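Local structure of protein Bug27 (Bordetella pertussis, 2QPQ) at residues C165-L173 with A180-F190; A198-R206 with V213-Y224. The protein is a periplasmic solute-binding protein of the Bug family, with a Venus-flytrap architecture that probably captures a small solute, perhaps a carboxylate. One frame throughout, in Å; residues are numbered along the deposited sequence.

Contact 1: residues C165-L173 with A180-F190; sequences CGPALNDVL and AVVTASSAIPF
Leu169 sends its two methyls to different parts of the other segment. CD1 reaches Ser186 CB at 3.5 Å, at the start of helix 184-190, while CD2 meets Val182 CG2 at 3.9 Å on the strand, the two side chains crossing at a slant. Its CG lies beside the backbone N, anti to the carbonyl carbon (chi1 -78°), which carries CD1 to Ser186 and CD2 to Val182. One turn later, Leu173 lies over a face of the Phe190 ring: its CD1 stands 4.0 Å from the ring centroid and 25° off the normal, a CH-pi contact offset toward the rim. Ala168 CB touches Val182 CG1 at 3.8 Å, and Val172 CG1 approaches Ala180 CB, so alternate strand residues face the helix. At the other end, Cys165 CB rests 3.6 Å from Ser186 OG, and its SG approaches Thr183. No hydrogen bond joins the segments. The second shell fixes the serine: Ser186 OG donates to Thr183 O at 2.8 Å, in the carbonyl plane on a lone pair, and that carbonyl also accepts from Ala187 N. Thr183 is the N-cap of helix 184-190, and its OG1 shares a hydrogen bond with Ser185 OG. Cys165 is tethered by its disulfide to Cys136. Helix 165-173 and strand 180-183 run roughly antiparallel, at 137°, as in a helix packed on the sheet and joined to its strand by a short loop. The strand pairs with 93-109 and 132-135; Leu196 of strand 196-201 extends the apolar layer against Leu169, Leu173 and Phe190.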
loop_
_atom_site.group_PDB
_atom_site.type_symbol
_atom_site.label_atom_id
_atom_site.label_comp_id
_atom_site.label_asym_id
_atom_site.label_seq_id
_atom_site.Cartn_x
_atom_site.Cartn_y
_atom_site.Cartn_z
ATOM N N CYS A 165 10.826 -0.665 2.143
ATOM C CA CYS A 165 10.982 -2.044 1.733
ATOM C C CYS A 165 12.420 -2.392 1.365
ATOM O O CYS A 165 12.829 -3.545 1.515
ATOM C CB CYS A 165 10.033 -2.418 0.582
ATOM S SG CYS A 165 8.237 -2.309 0.945
ATOM N N GLY A 166 13.161 -1.402 0.871
ATOM C CA GLY A 166 14.560 -1.607 0.476
ATOM C C GLY A 166 15.432 -2.102 1.617
ATOM O O GLY A 166 16.078 -3.159 1.510
ATOM N N PRO A 167 15.481 -1.343 2.732
ATOM C CA PRO A 167 16.196 -1.871 3.898
ATOM C C PRO A 167 15.677 -3.198 4.496
ATOM O O PRO A 167 16.499 -4.031 4.918
ATOM C CB PRO A 167 16.101 -0.709 4.903
ATOM C CG PRO A 167 16.032 0.521 3.973
ATOM C CD PRO A 167 14.985 0.023 3.001
ATOM N N ALA A 168 14.360 -3.425 4.499
ATOM C CA ALA A 168 13.824 -4.713 4.987
ATOM C C ALA A 168 14.359 -5.846 4.132
ATOM O O ALA A 168 14.882 -6.817 4.651
ATOM C CB ALA A 168 12.301 -4.723 4.984
ATOM N N LEU A 169 14.245 -5.700 2.816
ATOM C CA LEU A 169 14.770 -6.697 1.909
ATOM C C LEU A 169 16.267 -6.967 2.063
ATOM O O LEU A 169 16.681 -8.128 2.014
ATOM C CB LEU A 169 14.443 -6.305 0.473
ATOM C CG LEU A 169 12.993 -6.580 0.028
ATOM C CD1 LEU A 169 12.713 -5.783 -1.278
ATOM C CD2 LEU A 169 12.781 -8.061 -0.142
ATOM N N ASN A 170 17.092 -5.925 2.244
ATOM C CA ASN A 170 18.502 -6.129 2.522
ATOM C C ASN A 170 18.761 -7.037 3.701
ATOM O O ASN A 170 19.654 -7.901 3.644
ATOM C CB ASN A 170 19.236 -4.797 2.715
ATOM C CG ASN A 170 19.402 -4.062 1.433
ATOM O OD1 ASN A 170 19.189 -4.635 0.349
ATOM N ND2 ASN A 170 19.770 -2.795 1.516
ATOM N N ASP A 171 18.001 -6.862 4.775
ATOM C CA ASP A 171 18.239 -7.717 5.960
ATOM C C ASP A 171 17.726 -9.171 5.818
ATOM O O ASP A 171 18.301 -10.113 6.415
ATOM C CB ASP A 171 17.626 -7.121 7.216
ATOM C CG ASP A 171 18.620 -6.318 8.030
ATOM O OD1 ASP A 171 19.695 -5.939 7.524
ATOM O OD2 ASP A 171 18.295 -6.038 9.187
ATOM N N VAL A 172 16.647 -9.364 5.063
ATOM C CA VAL A 172 16.219 -10.732 4.796
ATOM C C VAL A 172 17.148 -11.376 3.755
ATOM O O VAL A 172 17.528 -12.526 3.902
ATOM C CB VAL A 172 14.678 -10.850 4.521
ATOM C CG1 VAL A 172 14.282 -10.105 3.303
ATOM C CG2 VAL A 172 14.237 -12.327 4.409
ATOM N N LEU A 173 17.546 -10.611 2.740
ATOM C CA LEU A 173 18.548 -11.055 1.780
ATOM C C LEU A 173 19.853 -11.517 2.400
ATOM O O LEU A 173 20.449 -12.476 1.898
ATOM C CB LEU A 173 18.820 -10.007 0.702
ATOM C CG LEU A 173 17.751 -9.807 -0.375
ATOM C CD1 LEU A 173 18.042 -8.517 -1.143
ATOM C CD2 LEU A 173 17.649 -11.026 -1.325
ATOM N N ALA A 180 10.375 -11.226 6.495
ATOM C CA ALA A 180 9.814 -9.886 6.360
ATOM C C ALA A 180 8.525 -9.912 5.564
ATOM O O ALA A 180 8.277 -10.788 4.719
ATOM C CB ALA A 180 10.845 -8.901 5.667
ATOM N N VAL A 181 7.732 -8.884 5.800
ATOM C CA VAL A 181 6.575 -8.617 4.977
ATOM C C VAL A 181 6.824 -7.342 4.179
ATOM O O VAL A 181 7.028 -6.267 4.742
ATOM C CB VAL A 181 5.351 -8.495 5.847
ATOM C CG1 VAL A 181 4.112 -8.249 4.975
ATOM C CG2 VAL A 181 5.259 -9.795 6.681
ATOM N N VAL A 182 6.843 -7.479 2.851
ATOM C CA VAL A 182 7.128 -6.337 2.007
ATOM C C VAL A 182 6.137 -6.371 0.836
ATOM O O VAL A 182 5.374 -7.324 0.684
ATOM C CB VAL A 182 8.637 -6.295 1.545
ATOM C CG1 VAL A 182 9.584 -6.236 2.775
ATOM C CG2 VAL A 182 8.988 -7.505 0.690
ATOM N N THR A 183 6.144 -5.349 0.002
ATOM C CA THR A 183 5.272 -5.385 -1.155
ATOM C C THR A 183 5.795 -6.441 -2.116
ATOM O O THR A 183 7.031 -6.603 -2.273
ATOM C CB THR A 183 5.260 -4.040 -1.887
ATOM O OG1 THR A 183 6.577 -3.761 -2.350
ATOM C CG2 THR A 183 4.740 -2.900 -0.986
ATOM N N ALA A 184 4.865 -7.146 -2.756
ATOM C CA ALA A 184 5.192 -8.045 -3.866
ATOM C C ALA A 184 6.111 -7.428 -4.938
ATOM O O ALA A 184 7.067 -8.052 -5.392
ATOM C CB ALA A 184 3.911 -8.613 -4.487
ATOM N N SER A 185 5.842 -6.196 -5.321
ATOM C CA SER A 185 6.631 -5.488 -6.333
ATOM C C SER A 185 8.127 -5.341 -5.979
ATOM O O SER A 185 8.991 -5.568 -6.846
ATOM C CB SER A 185 6.011 -4.114 -6.583
ATOM O OG SER A 185 5.779 -3.501 -5.320
ATOM N N SER A 186 8.426 -4.956 -4.726
ATOM C CA SER A 186 9.818 -4.935 -4.232
ATOM C C SER A 186 10.492 -6.310 -4.242
ATOM O O SER A 186 11.675 -6.420 -4.580
ATOM C CB SER A 186 9.947 -4.294 -2.831
ATOM O OG SER A 186 9.255 -5.008 -1.803
ATOM N N ALA A 187 9.736 -7.344 -3.891
ATOM C CA ALA A 187 10.306 -8.670 -3.604
ATOM C C ALA A 187 10.450 -9.535 -4.848
ATOM O O ALA A 187 11.331 -10.414 -4.907
ATOM C CB ALA A 187 9.437 -9.383 -2.629
ATOM N N ILE A 188 9.564 -9.310 -5.817
ATOM C CA ILE A 188 9.451 -10.252 -6.954
ATOM C C ILE A 188 10.799 -10.493 -7.663
ATOM O O ILE A 188 11.165 -11.646 -7.858
ATOM C CB ILE A 188 8.245 -9.918 -7.939
ATOM C CG1 ILE A 188 6.930 -10.430 -7.350
ATOM C CG2 ILE A 188 8.395 -10.617 -9.283
ATOM C CD1 ILE A 188 5.687 -9.901 -8.075
ATOM N N PRO A 189 11.572 -9.439 -7.989
ATOM C CA PRO A 189 12.868 -9.764 -8.629
ATOM C C PRO A 189 13.762 -10.737 -7.849
ATOM O O PRO A 189 14.478 -11.539 -8.457
ATOM C CB PRO A 189 13.576 -8.403 -8.759
ATOM C CG PRO A 189 12.535 -7.359 -8.554
ATOM C CD PRO A 189 11.360 -7.984 -7.857
ATOM N N PHE A 190 13.733 -10.657 -6.520
ATOM C CA PHE A 190 14.583 -11.490 -5.665
ATOM C C PHE A 190 14.064 -12.897 -5.535
ATOM O O PHE A 190 14.852 -13.862 -5.432
ATOM C CB PHE A 190 14.750 -10.829 -4.279
ATOM C CG PHE A 190 15.349 -9.469 -4.372
ATOM C CD1 PHE A 190 16.718 -9.319 -4.597
ATOM C CD2 PHE A 190 14.546 -8.344 -4.328
ATOM C CE1 PHE A 190 17.280 -8.065 -4.727
ATOM C CE2 PHE A 190 15.106 -7.068 -4.449
ATOM C CZ PHE A 190 16.455 -6.934 -4.664
#

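Contact 2: residues A198-R206 with V213-Y224; sequences ALAVTSKER and VPTVAEQGVAGY
Ala198 opens the first segment with its CB 4.0 Å from Val213 CG2, a methyl that then reaches along the strand past Ala200 CA to Val201. Val213 directs CG2 this way because it lies anti to the backbone N. Leu199 O meets the ring of Pro214, and Ala200 CB packs on Val216 CG2 at 3.6 Å. Val201 makes the backbone bridge, a single one paired with Thr215: its N donates to Pro214 O at 2.9 Å, and its O accepts from Val216 N over the same length with an N-H...O angle of 146°. Thr202 places CB at the edge of the Tyr224 ring, whose face carries Val216 CG1; the threonine OG1 hydrogen-bonds with the backbone Leu226 O and Ser104 N, and the tyrosine OH bonds Ala145 O. In the loop that follows, Ser203 OG donates to Glu205 O, and Ser203 O takes a water that also joins Ala217 N and Tyr224 O. A second water links Lys204 O with Thr215 OG1, while Thr215 CG2 sits against Ser203 O at 3.3 Å. Arg206, its chain bent at chi2 and chi3, turns one guanidinium face over Val213 and Pro214 and brings NH1 2.7 Å from Glu218 OE2 in a salt bridge whose hydrogen bond is bent and weak, the two planes 41° apart; NH2 binds Pro211 O. Thr215 OG1 accepts from Glu218 N at 2.9 Å, an ST motif that helps set the glutamate's backbone. The chemistry thus grades from apolar packing at Ala198 to a solvent-exposed ionic end at Arg206 and Glu218, consistent with a loop anchored to the strand at several separate points.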
loop_
_atom_site.group_PDB
_atom_site.type_symbol
_atom_site.label_atom_id
_atom_site.label_comp_id
_atom_site.label_asym_id
_atom_site.label_seq_id
_atom_site.Cartn_x
_atom_site.Cartn_y
_atom_site.Cartn_z
ATOM N N ALA A 198 9.104 -17.034 -1.062
ATOM C CA ALA A 198 7.842 -16.467 -0.633
ATOM C C ALA A 198 6.922 -17.503 0.023
ATOM O O ALA A 198 6.606 -18.535 -0.577
ATOM C CB ALA A 198 7.147 -15.778 -1.811
ATOM N N LEU A 199 6.502 -17.226 1.254
ATOM C CA LEU A 199 5.616 -18.113 1.986
ATOM C C LEU A 199 4.116 -17.923 1.671
ATOM O O LEU A 199 3.326 -18.885 1.664
ATOM C CB LEU A 199 5.901 -17.971 3.480
ATOM C CG LEU A 199 7.298 -18.388 3.955
ATOM C CD1 LEU A 199 7.345 -18.366 5.492
ATOM C CD2 LEU A 199 7.682 -19.768 3.394
ATOM N N ALA A 200 3.724 -16.677 1.425
ATOM C CA ALA A 200 2.332 -16.321 1.152
ATOM C C ALA A 200 2.279 -14.945 0.555
ATOM O O ALA A 200 3.221 -14.139 0.745
ATOM C CB ALA A 200 1.504 -16.344 2.437
ATOM N N VAL A 201 1.184 -14.689 -0.167
ATOM C CA VAL A 201 0.742 -13.352 -0.539
ATOM C C VAL A 201 -0.501 -12.982 0.258
ATOM O O VAL A 201 -1.288 -13.870 0.608
ATOM C CB VAL A 201 0.507 -13.194 -2.060
ATOM C CG1 VAL A 201 1.793 -13.510 -2.814
ATOM C CG2 VAL A 201 -0.635 -14.076 -2.569
ATOM N N THR A 202 -0.685 -11.690 0.531
ATOM C CA THR A 202 -1.768 -11.228 1.405
ATOM C C THR A 202 -3.067 -10.899 0.668
ATOM O O THR A 202 -4.046 -10.548 1.305
ATOM C CB THR A 202 -1.387 -9.948 2.192
ATOM O OG1 THR A 202 -1.155 -8.884 1.254
ATOM C CG2 THR A 202 -0.139 -10.191 3.024
ATOM N N SER A 203 -3.080 -10.983 -0.653
ATOM C CA SER A 203 -4.323 -10.771 -1.395
ATOM C C SER A 203 -5.260 -11.986 -1.273
ATOM O O SER A 203 -4.892 -13.045 -0.764
ATOM C CB SER A 203 -4.049 -10.464 -2.856
ATOM O OG SER A 203 -3.123 -11.396 -3.365
ATOM N N LYS A 204 -6.488 -11.778 -1.728
ATOM C CA LYS A 204 -7.568 -12.765 -1.722
ATOM C C LYS A 204 -7.277 -13.885 -2.711
ATOM O O LYS A 204 -7.614 -15.051 -2.469
ATOM C CB LYS A 204 -8.840 -12.013 -2.127
ATOM C CG LYS A 204 -10.170 -12.527 -1.624
ATOM C CD LYS A 204 -11.250 -11.523 -2.029
ATOM C CE LYS A 204 -10.865 -10.770 -3.318
ATOM N NZ LYS A 204 -11.731 -9.563 -3.573
ATOM N N GLU A 205 -6.651 -13.531 -3.837
ATOM C CA GLU A 205 -6.196 -14.527 -4.812
ATOM C C GLU A 205 -4.706 -14.307 -5.074
ATOM O O GLU A 205 -4.215 -13.208 -4.829
ATOM C CB GLU A 205 -7.016 -14.446 -6.119
ATOM C CG GLU A 205 -8.565 -14.680 -5.975
ATOM C CD GLU A 205 -8.969 -16.038 -5.326
ATOM O OE1 GLU A 205 -8.381 -17.097 -5.687
ATOM O OE2 GLU A 205 -9.891 -16.036 -4.452
ATOM N N ARG A 206 -3.983 -15.342 -5.520
ATOM C CA ARG A 206 -2.585 -15.201 -6.021
ATOM C C ARG A 206 -2.704 -14.099 -7.109
ATOM O O ARG A 206 -3.773 -14.024 -7.683
ATOM C CB ARG A 206 -2.123 -16.584 -6.513
ATOM C CG ARG A 206 -3.052 -17.723 -6.019
ATOM C CD ARG A 206 -2.534 -18.812 -5.047
ATOM N NE ARG A 206 -1.686 -19.794 -5.705
ATOM C CZ ARG A 206 -1.472 -21.075 -5.361
ATOM N NH1 ARG A 206 -2.059 -21.693 -4.360
ATOM N NH2 ARG A 206 -0.617 -21.764 -6.081
ATOM N N VAL A 213 2.957 -19.410 -5.310
ATOM C CA VAL A 213 2.857 -18.934 -3.909
ATOM C C VAL A 213 1.410 -18.726 -3.447
ATOM O O VAL A 213 0.657 -17.952 -4.022
ATOM C CB VAL A 213 3.837 -17.765 -3.520
ATOM C CG1 VAL A 213 3.970 -16.768 -4.596
ATOM C CG2 VAL A 213 3.407 -17.084 -2.218
ATOM N N PRO A 214 1.011 -19.487 -2.430
ATOM C CA PRO A 214 -0.355 -19.469 -1.927
ATOM C C PRO A 214 -0.695 -18.142 -1.226
ATOM O O PRO A 214 0.227 -17.407 -0.796
ATOM C CB PRO A 214 -0.370 -20.655 -0.949
ATOM C CG PRO A 214 1.048 -20.822 -0.535
ATOM C CD PRO A 214 1.854 -20.477 -1.738
ATOM N N THR A 215 -1.989 -17.814 -1.138
ATOM C CA THR A 215 -2.432 -16.692 -0.312
ATOM C C THR A 215 -2.321 -17.109 1.159
ATOM O O THR A 215 -2.244 -18.303 1.480
ATOM C CB THR A 215 -3.901 -16.337 -0.580
ATOM O OG1 THR A 215 -4.734 -17.461 -0.213
ATOM C CG2 THR A 215 -4.129 -15.980 -2.061
ATOM N N VAL A 216 -2.335 -16.145 2.070
ATOM C CA VAL A 216 -2.474 -16.468 3.484
ATOM C C VAL A 216 -3.802 -17.225 3.771
ATOM O O VAL A 216 -3.819 -18.235 4.520
ATOM C CB VAL A 216 -2.409 -15.194 4.362
ATOM C CG1 VAL A 216 -2.661 -15.560 5.844
ATOM C CG2 VAL A 216 -1.032 -14.464 4.129
ATOM N N ALA A 217 -4.892 -16.729 3.174
ATOM C CA ALA A 217 -6.246 -17.294 3.373
ATOM C C ALA A 217 -6.252 -18.779 3.036
ATOM O O ALA A 217 -6.785 -19.570 3.785
ATOM C CB ALA A 217 -7.289 -16.536 2.520
ATOM N N GLU A 218 -5.629 -19.161 1.922
ATOM C CA GLU A 218 -5.632 -20.573 1.506
ATOM C C GLU A 218 -4.697 -21.484 2.325
ATOM O O GLU A 218 -4.572 -22.674 2.020
ATOM C CB GLU A 218 -5.423 -20.706 -0.007
ATOM C CG GLU A 218 -3.966 -20.678 -0.466
ATOM C CD GLU A 218 -3.817 -20.835 -1.971
ATOM O OE1 GLU A 218 -3.581 -19.773 -2.632
ATOM O OE2 GLU A 218 -3.921 -22.008 -2.496
ATOM N N GLN A 219 -4.096 -20.940 3.392
ATOM C CA GLN A 219 -3.157 -21.681 4.258
ATOM C C GLN A 219 -3.431 -21.932 5.774
ATOM O O GLN A 219 -2.494 -21.854 6.545
ATOM C CB GLN A 219 -1.718 -21.076 4.131
ATOM C CG GLN A 219 -1.134 -21.108 2.728
ATOM C CD GLN A 219 0.297 -20.605 2.651
ATOM O OE1 GLN A 219 0.546 -19.450 2.281
ATOM N NE2 GLN A 219 1.236 -21.461 2.978
ATOM N N GLY A 220 -4.631 -22.183 6.297
ATOM C CA GLY A 220 -5.850 -21.572 6.008
ATOM C C GLY A 220 -6.051 -20.629 7.196
ATOM O O GLY A 220 -6.160 -21.013 8.374
ATOM N N VAL A 221 -6.046 -19.364 6.862
ATOM C CA VAL A 221 -6.431 -18.313 7.769
ATOM C C VAL A 221 -7.584 -17.707 7.005
ATOM O O VAL A 221 -7.427 -16.731 6.288
ATOM C CB VAL A 221 -5.264 -17.300 7.941
ATOM C CG1 VAL A 221 -5.649 -16.197 8.925
ATOM C CG2 VAL A 221 -3.973 -18.032 8.351
ATOM N N ALA A 222 -8.751 -18.327 7.121
ATOM C CA ALA A 222 -9.910 -17.926 6.312
ATOM C C ALA A 222 -10.299 -16.465 6.508
ATOM O O ALA A 222 -10.256 -15.941 7.633
ATOM C CB ALA A 222 -11.108 -18.837 6.613
ATOM N N GLY A 223 -10.678 -15.801 5.419
ATOM C CA GLY A 223 -11.089 -14.406 5.519
ATOM C C GLY A 223 -9.948 -13.380 5.531
ATOM O O GLY A 223 -10.187 -12.168 5.480
ATOM N N TYR A 224 -8.712 -13.864 5.595
ATOM C CA TYR A 224 -7.530 -12.980 5.596
ATOM C C TYR A 224 -7.336 -12.350 4.217
ATOM O O TYR A 224 -7.232 -13.045 3.224
ATOM C CB TYR A 224 -6.280 -13.783 5.974
ATOM C CG TYR A 224 -5.016 -12.938 6.103
ATOM C CD1 TYR A 224 -4.423 -12.356 4.981
ATOM C CD2 TYR A 224 -4.432 -12.712 7.348
ATOM C CE1 TYR A 224 -3.263 -11.545 5.090
ATOM C CE2 TYR A 224 -3.256 -11.932 7.461
ATOM C CZ TYR A 224 -2.690 -11.350 6.341
ATOM O OH TYR A 224 -1.532 -10.577 6.474
HETATM O O HOH W 1 -5.139 -14.044 1.920
HETATM O O HOH W 2 -7.302 -17.165 -1.254
#

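Contact 1 closes before contact 2 opens, and helix 184-192 is followed, after a short connection, by strand 196-201, so the second segment of contact 1 feeds the first segment of contact 2. Their centres are 18 Å apart and their nearest atoms about 5 Å, without touching. Both reach the same mixed sheet through strand 93-109, which pairs with 180-183 and with 196-201. Strand 196-201 touches both contacts, its start bordering contact 1 and Ala198 onward belonging to contact 2. The side chain of Cys165 in contact 1 lies about 4 Å from the bound citrate, which probably came from the crystallisation liquor but may mark a pocket.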